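Local atomic coordinates of ErfK/YbiS/YcfS/YnhG family protein (Xylanimonas cellulosilytica, PDB entry 4LPQ), a protein that probably acts as a peptidoglycan L,D-transpeptidase in cell wall biogenesis, its catalytic domain here following a putative peptidoglycan-binding domain. Residues A[27-33]-A[48-52]; A[85-89]-A[195-199]. All blocks are in the same frame, centred on the assembly; numbering follows the deposited sequence. Where two conformers were deposited one is given.

Interaction 1 of 2, residues A[27-33]-A[48-52]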
loop_
_atom_site.group_PDB
_atom_site.type_symbol
_atom_site.label_atom_id
_atom_site.label_comp_id
_atom_site.label_asym_id
_atom_site.label_seq_id
_atom_site.Cartn_x
_atom_site.Cartn_y
_atom_site.Cartn_z
ATOM N N LEU A 27 -8.981 4.380 -11.167
ATOM C CA LEU A 27 -8.219 4.207 -9.958
ATOM C C LEU A 27 -7.744 5.530 -9.393
ATOM O O LEU A 27 -7.881 5.805 -8.189
ATOM C CB LEU A 27 -7.047 3.261 -10.191
ATOM C CG LEU A 27 -7.429 1.803 -10.441
ATOM C CD1 LEU A 27 -6.283 1.060 -11.019
ATOM C CD2 LEU A 27 -7.913 1.130 -9.152
HETATM N N MSE A 28 -7.196 6.340 -10.300
HETATM C CA MSE A 28 -6.701 7.674 -9.867
HETATM C C MSE A 28 -7.837 8.462 -9.246
HETATM O O MSE A 28 -7.686 9.094 -8.166
HETATM C CB MSE A 28 -6.073 8.369 -11.066
HETATM C CG MSE A 28 -5.278 9.619 -10.624
HETATM SE SE MSE A 28 -4.533 10.601 -12.101
HETATM C CE MSE A 28 -3.455 9.184 -12.876
ATOM N N ASP A 29 -8.979 8.504 -9.951
ATOM C CA ASP A 29 -10.139 9.274 -9.484
ATOM C C ASP A 29 -10.626 8.838 -8.119
ATOM O O ASP A 29 -11.097 9.659 -7.280
ATOM C CB ASP A 29 -11.302 9.184 -10.491
ATOM C CG ASP A 29 -10.993 9.846 -11.843
ATOM O OD1 ASP A 29 -10.068 10.668 -11.967
ATOM O OD2 ASP A 29 -11.846 9.580 -12.753
ATOM N N LEU A 30 -10.574 7.533 -7.847
ATOM C CA LEU A 30 -11.033 6.973 -6.612
ATOM C C LEU A 30 -10.006 7.044 -5.492
ATOM O O LEU A 30 -10.337 6.630 -4.354
ATOM C CB LEU A 30 -11.478 5.539 -6.821
ATOM C CG LEU A 30 -12.714 5.303 -7.674
ATOM C CD1 LEU A 30 -12.887 3.793 -7.890
ATOM C CD2 LEU A 30 -13.925 5.880 -7.030
ATOM N N GLY A 31 -8.803 7.518 -5.766
ATOM C CA GLY A 31 -7.795 7.688 -4.747
ATOM C C GLY A 31 -6.819 6.576 -4.516
ATOM O O GLY A 31 -5.997 6.627 -3.620
ATOM N N TYR A 32 -6.859 5.563 -5.394
ATOM C CA TYR A 32 -5.877 4.496 -5.327
ATOM C C TYR A 32 -4.606 5.041 -5.935
ATOM O O TYR A 32 -4.631 5.627 -7.008
ATOM C CB TYR A 32 -6.406 3.257 -6.073
ATOM C CG TYR A 32 -7.579 2.696 -5.305
ATOM C CD1 TYR A 32 -8.874 3.187 -5.496
ATOM C CD2 TYR A 32 -7.427 1.741 -4.303
ATOM C CE1 TYR A 32 -9.919 2.745 -4.748
ATOM C CE2 TYR A 32 -8.482 1.309 -3.495
ATOM C CZ TYR A 32 -9.760 1.815 -3.731
ATOM O OH TYR A 32 -10.773 1.324 -2.974
ATOM N N PHE A 33 -3.473 4.879 -5.268
ATOM C CA PHE A 33 -2.259 5.596 -5.666
ATOM C C PHE A 33 -1.728 5.115 -6.981
ATOM O O PHE A 33 -1.355 3.950 -7.151
ATOM C CB PHE A 33 -1.178 5.381 -4.606
ATOM C CG PHE A 33 0.089 6.130 -4.936
ATOM C CD1 PHE A 33 0.147 7.489 -4.758
ATOM C CD2 PHE A 33 1.104 5.515 -5.556
ATOM C CE1 PHE A 33 1.275 8.195 -5.166
ATOM C CE2 PHE A 33 2.210 6.180 -5.914
ATOM C CZ PHE A 33 2.317 7.512 -5.748
ATOM N N ALA A 48 -1.544 -0.367 -7.828
ATOM C CA ALA A 48 -2.871 0.241 -7.628
ATOM C C ALA A 48 -4.005 -0.752 -7.741
ATOM O O ALA A 48 -4.975 -0.726 -6.995
ATOM C CB ALA A 48 -3.089 1.380 -8.612
ATOM N N VAL A 49 -3.904 -1.674 -8.747
ATOM C CA VAL A 49 -4.913 -2.737 -8.851
ATOM C C VAL A 49 -4.979 -3.638 -7.644
ATOM O O VAL A 49 -6.040 -3.996 -7.173
ATOM C CB VAL A 49 -4.769 -3.537 -10.174
ATOM C CG1 VAL A 49 -5.738 -4.704 -10.267
ATOM C CG2 VAL A 49 -4.979 -2.616 -11.384
ATOM N N TRP A 50 -3.804 -4.042 -7.169
ATOM C CA TRP A 50 -3.742 -4.859 -5.957
ATOM C C TRP A 50 -4.355 -4.120 -4.792
ATOM O O TRP A 50 -5.107 -4.674 -4.023
ATOM C CB TRP A 50 -2.336 -5.249 -5.667
ATOM C CG TRP A 50 -1.770 -6.357 -6.542
ATOM C CD1 TRP A 50 -2.446 -7.246 -7.313
ATOM C CD2 TRP A 50 -0.392 -6.702 -6.690
ATOM N NE1 TRP A 50 -1.592 -8.151 -7.902
ATOM C CE2 TRP A 50 -0.305 -7.856 -7.554
ATOM C CE3 TRP A 50 0.770 -6.193 -6.171
ATOM C CZ2 TRP A 50 0.899 -8.417 -7.913
ATOM C CZ3 TRP A 50 1.977 -6.754 -6.501
ATOM C CH2 TRP A 50 2.036 -7.855 -7.353
ATOM N N ALA A 51 -4.054 -2.802 -4.651
ATOM C CA ALA A 51 -4.676 -2.028 -3.568
ATOM C C ALA A 51 -6.167 -2.039 -3.679
ATOM O O ALA A 51 -6.885 -2.122 -2.698
ATOM C CB ALA A 51 -4.167 -0.642 -3.602
ATOM N N PHE A 52 -6.675 -1.910 -4.909
ATOM C CA PHE A 52 -8.103 -1.899 -5.129
ATOM C C PHE A 52 -8.769 -3.203 -4.776
ATOM O O PHE A 52 -9.769 -3.277 -4.090
ATOM C CB PHE A 52 -8.407 -1.521 -6.572
ATOM C CG PHE A 52 -9.899 -1.401 -6.797
ATOM C CD1 PHE A 52 -10.576 -0.283 -6.384
ATOM C CD2 PHE A 52 -10.624 -2.439 -7.294
ATOM C CE1 PHE A 52 -11.935 -0.230 -6.401
ATOM C CE2 PHE A 52 -12.024 -2.373 -7.366
ATOM C CZ PHE A 52 -12.702 -1.264 -6.878
#

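Interaction 2 of 2, residues A[85-89]-A[195-199]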
loop_
_atom_site.group_PDB
_atom_site.type_symbol
_atom_site.label_atom_id
_atom_site.label_comp_id
_atom_site.label_asym_id
_atom_site.label_seq_id
_atom_site.Cartn_x
_atom_site.Cartn_y
_atom_site.Cartn_z
ATOM N N GLY A 85 -8.169 15.010 11.751
ATOM C CA GLY A 85 -6.759 15.210 11.547
ATOM C C GLY A 85 -6.141 14.295 10.558
ATOM O O GLY A 85 -6.856 13.558 9.850
ATOM N N LYS A 86 -4.844 14.373 10.437
ATOM C CA LYS A 86 -4.098 13.569 9.482
ATOM C C LYS A 86 -3.700 12.265 10.166
ATOM O O LYS A 86 -3.054 12.282 11.261
ATOM C CB LYS A 86 -2.922 14.378 9.044
ATOM C CG LYS A 86 -2.072 13.588 8.087
ATOM C CD LYS A 86 -1.000 14.399 7.406
ATOM C CE LYS A 86 -1.537 15.302 6.366
ATOM N NZ LYS A 86 -0.533 15.988 5.529
ATOM N N VAL A 87 -4.036 11.132 9.538
ATOM C CA VAL A 87 -3.768 9.824 10.159
ATOM C C VAL A 87 -3.359 8.872 9.038
ATOM O O VAL A 87 -3.956 8.889 7.973
ATOM C CB VAL A 87 -5.040 9.334 10.903
ATOM C CG1 VAL A 87 -4.747 7.966 11.543
ATOM C CG2 VAL A 87 -5.566 10.365 11.856
ATOM N N VAL A 88 -2.335 8.089 9.327
ATOM C CA VAL A 88 -1.989 6.959 8.489
ATOM C C VAL A 88 -2.594 5.708 9.121
ATOM O O VAL A 88 -2.272 5.371 10.249
ATOM C CB VAL A 88 -0.483 6.804 8.376
ATOM C CG1 VAL A 88 -0.096 5.532 7.611
ATOM C CG2 VAL A 88 0.075 8.000 7.621
ATOM N N GLU A 89 -3.548 5.107 8.414
ATOM C CA GLU A 89 -4.186 3.910 8.904
ATOM C C GLU A 89 -3.653 2.731 8.112
ATOM O O GLU A 89 -3.583 2.768 6.867
ATOM C CB GLU A 89 -5.705 3.989 8.754
ATOM C CG GLU A 89 -6.320 5.127 9.541
ATOM C CD GLU A 89 -7.850 5.170 9.674
ATOM O OE1 GLU A 89 -8.457 4.081 9.420
ATOM O OE2 GLU A 89 -8.370 6.273 9.986
ATOM N N SER A 195 4.558 15.221 -0.957
ATOM C CA SER A 195 3.327 15.807 -1.478
ATOM C C SER A 195 2.260 15.912 -0.412
ATOM O O SER A 195 1.716 16.986 -0.141
ATOM C CB SER A 195 2.839 15.048 -2.739
ATOM O OG SER A 195 1.673 15.670 -3.267
ATOM N N TRP A 196 1.902 14.779 0.166
ATOM C CA TRP A 196 0.965 14.740 1.287
ATOM C C TRP A 196 1.515 15.420 2.528
ATOM O O TRP A 196 0.895 16.344 3.061
ATOM C CB TRP A 196 0.491 13.315 1.590
ATOM C CG TRP A 196 -0.657 13.247 2.448
ATOM C CD1 TRP A 196 -1.840 13.842 2.260
ATOM C CD2 TRP A 196 -0.828 12.397 3.580
ATOM N NE1 TRP A 196 -2.733 13.514 3.241
ATOM C CE2 TRP A 196 -2.146 12.597 4.052
ATOM C CE3 TRP A 196 0.030 11.569 4.337
ATOM C CZ2 TRP A 196 -2.630 11.950 5.172
ATOM C CZ3 TRP A 196 -0.428 10.883 5.399
ATOM C CH2 TRP A 196 -1.709 11.050 5.826
ATOM N N GLY A 197 2.664 14.970 2.982
ATOM C CA GLY A 197 3.310 15.361 4.185
ATOM C C GLY A 197 2.842 14.474 5.313
ATOM O O GLY A 197 1.647 14.303 5.570
HETATM N N MSE A 198 3.821 13.916 5.998
HETATM C CA MSE A 198 3.587 12.962 7.101
HETATM C C MSE A 198 4.640 13.285 8.132
HETATM O O MSE A 198 5.587 12.532 8.372
HETATM C CB MSE A 198 3.750 11.538 6.476
HETATM C CG MSE A 198 3.469 10.453 7.414
HETATM SE SE MSE A 198 3.686 8.764 6.363
HETATM C CE MSE A 198 3.865 7.675 8.006
ATOM N N PRO A 199 4.479 14.446 8.809
ATOM C CA PRO A 199 5.572 14.890 9.648
ATOM C C PRO A 199 5.715 14.128 10.922
ATOM O O PRO A 199 4.809 13.353 11.316
ATOM C CB PRO A 199 5.183 16.366 9.999
ATOM C CG PRO A 199 3.682 16.357 9.813
ATOM C CD PRO A 199 3.421 15.455 8.643
#

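Interaction 1 of 2, residues A[27-33]-A[48-52]
Phe52 presents an edge to the face of Tyr32, a T-shaped pair with ring centroids 5.0 Å apart and planes at 73°. The touching atom is Phe52 CD1, which sits over the phenol ring near its rim, 3.5 Å from Tyr32 CZ. Phe52 reaches this place because its CG is anti to the backbone N (chi1 -176°), and Leu27 closes on the same side chain with its CD2 branch, 3.7 Å from Phe52 CB. The other branch, CD1, meets the neighbouring helical turn at Val49 CG2 (3.9 Å) and at Ala48 CB. This is the tight part of the contact. Two alanines let the backbones come near: the CB of Ala48 lies 3.4 Å from the carbonyl O of Phe33, and the CB of Ala51 faces Tyr32 CD2. Toward the margins the fit slackens. Leu30 CD1 comes no nearer than 4.4 Å to Phe52 CE1, and the partly exposed Phe33 turns its ring away, toward Trp191 on helix 186-196. Gly31, at positive phi (93°), forms a Schellman motif after the last turn of the helix, and Tyr32 follows it toward helix 43-56. The Tyr32 hydroxyl is hydrogen-bonded to the carbonyl of Tyr76. A serine in place of Tyr32 would probably leave a gap over the edge of Phe52 and the Tyr76 carbonyl without its phenol partner. With apolar and aromatic contacts joining helix 18-30 and the turn after it to helix 43-56, in the putative peptidoglycan-binding domain, the chemistry implies cohesion by shape and burial, the one phenol oxygen being satisfied outside the pair.

Interaction 2 of 2, residues A[85-89]-A[195-199]
Lys86 NZ donates a hydrogen bond of 2.8 Å to Gly197 O, approaching at a C=O...N angle of 133° and tilted out of the carbonyl plane. NZ also lies 2.9 Å from Trp196 O and over the face of the Trp196 indole in a cation-pi contact, 3.9 Å from the centroid of the five-membered ring and 3° off its normal. The aliphatic part of the lysine continues this cover. Its CD lies over the face, 3.8 Å from the centroid of the six-membered ring, in a CH-pi contact, and CG presses on CZ2 and CH2 of the same ring. The chain leaves the strand extended and bends about the CG-CD bond (chi3 -74°), which carries NZ along the indole to the two carbonyls at the end of helix 186-196. At the indole edge, near its plane, Val88 CG2 touches Trp196 CZ3 at 3.7 Å. That methyl also meets Met198, a selenomethionine, at CE (3.8 Å), so Val88 bridges the ring and the chain beyond the helix. Trp196 NE1 is hydrogen-bonded to Glu101 OE1, which fixes the rotation of the indole, and its ring stacks on Trp191. Gly197, with positive phi, takes the chain out of the helix. The contact thereby joins strand 86-91 of the catalytic domain's mixed sheet to the end of helix 186-196. Carbonyl oxygens and an aromatic face offer the lysine charge partial negative potential, which would probably stabilise its protonated form, while the valine and selenomethionine supply an apolar contact at the indole's edge.

From the N terminus, the chain first runs through helix 18-30 and returns on helix 43-56, where interaction 1 closes a short loop of 14 residues inside the putative peptidoglycan-binding domain. It then passes through helix 66-74 before reaching strand 86-91, in the catalytic domain. Interaction 2 closes a much longer loop, 105 residues rich in strand, when the end of helix 186-196 comes back to that first strand. The two loops lie in series, neither nesting nor crossing; the centres of the two contacts are about 18 Å apart and their nearest atoms about 7 Å. Helix 186-196 links their surroundings: it meets Phe33 at Ala187 and Ala188, and its last turn supplies Trp196 to interaction 2.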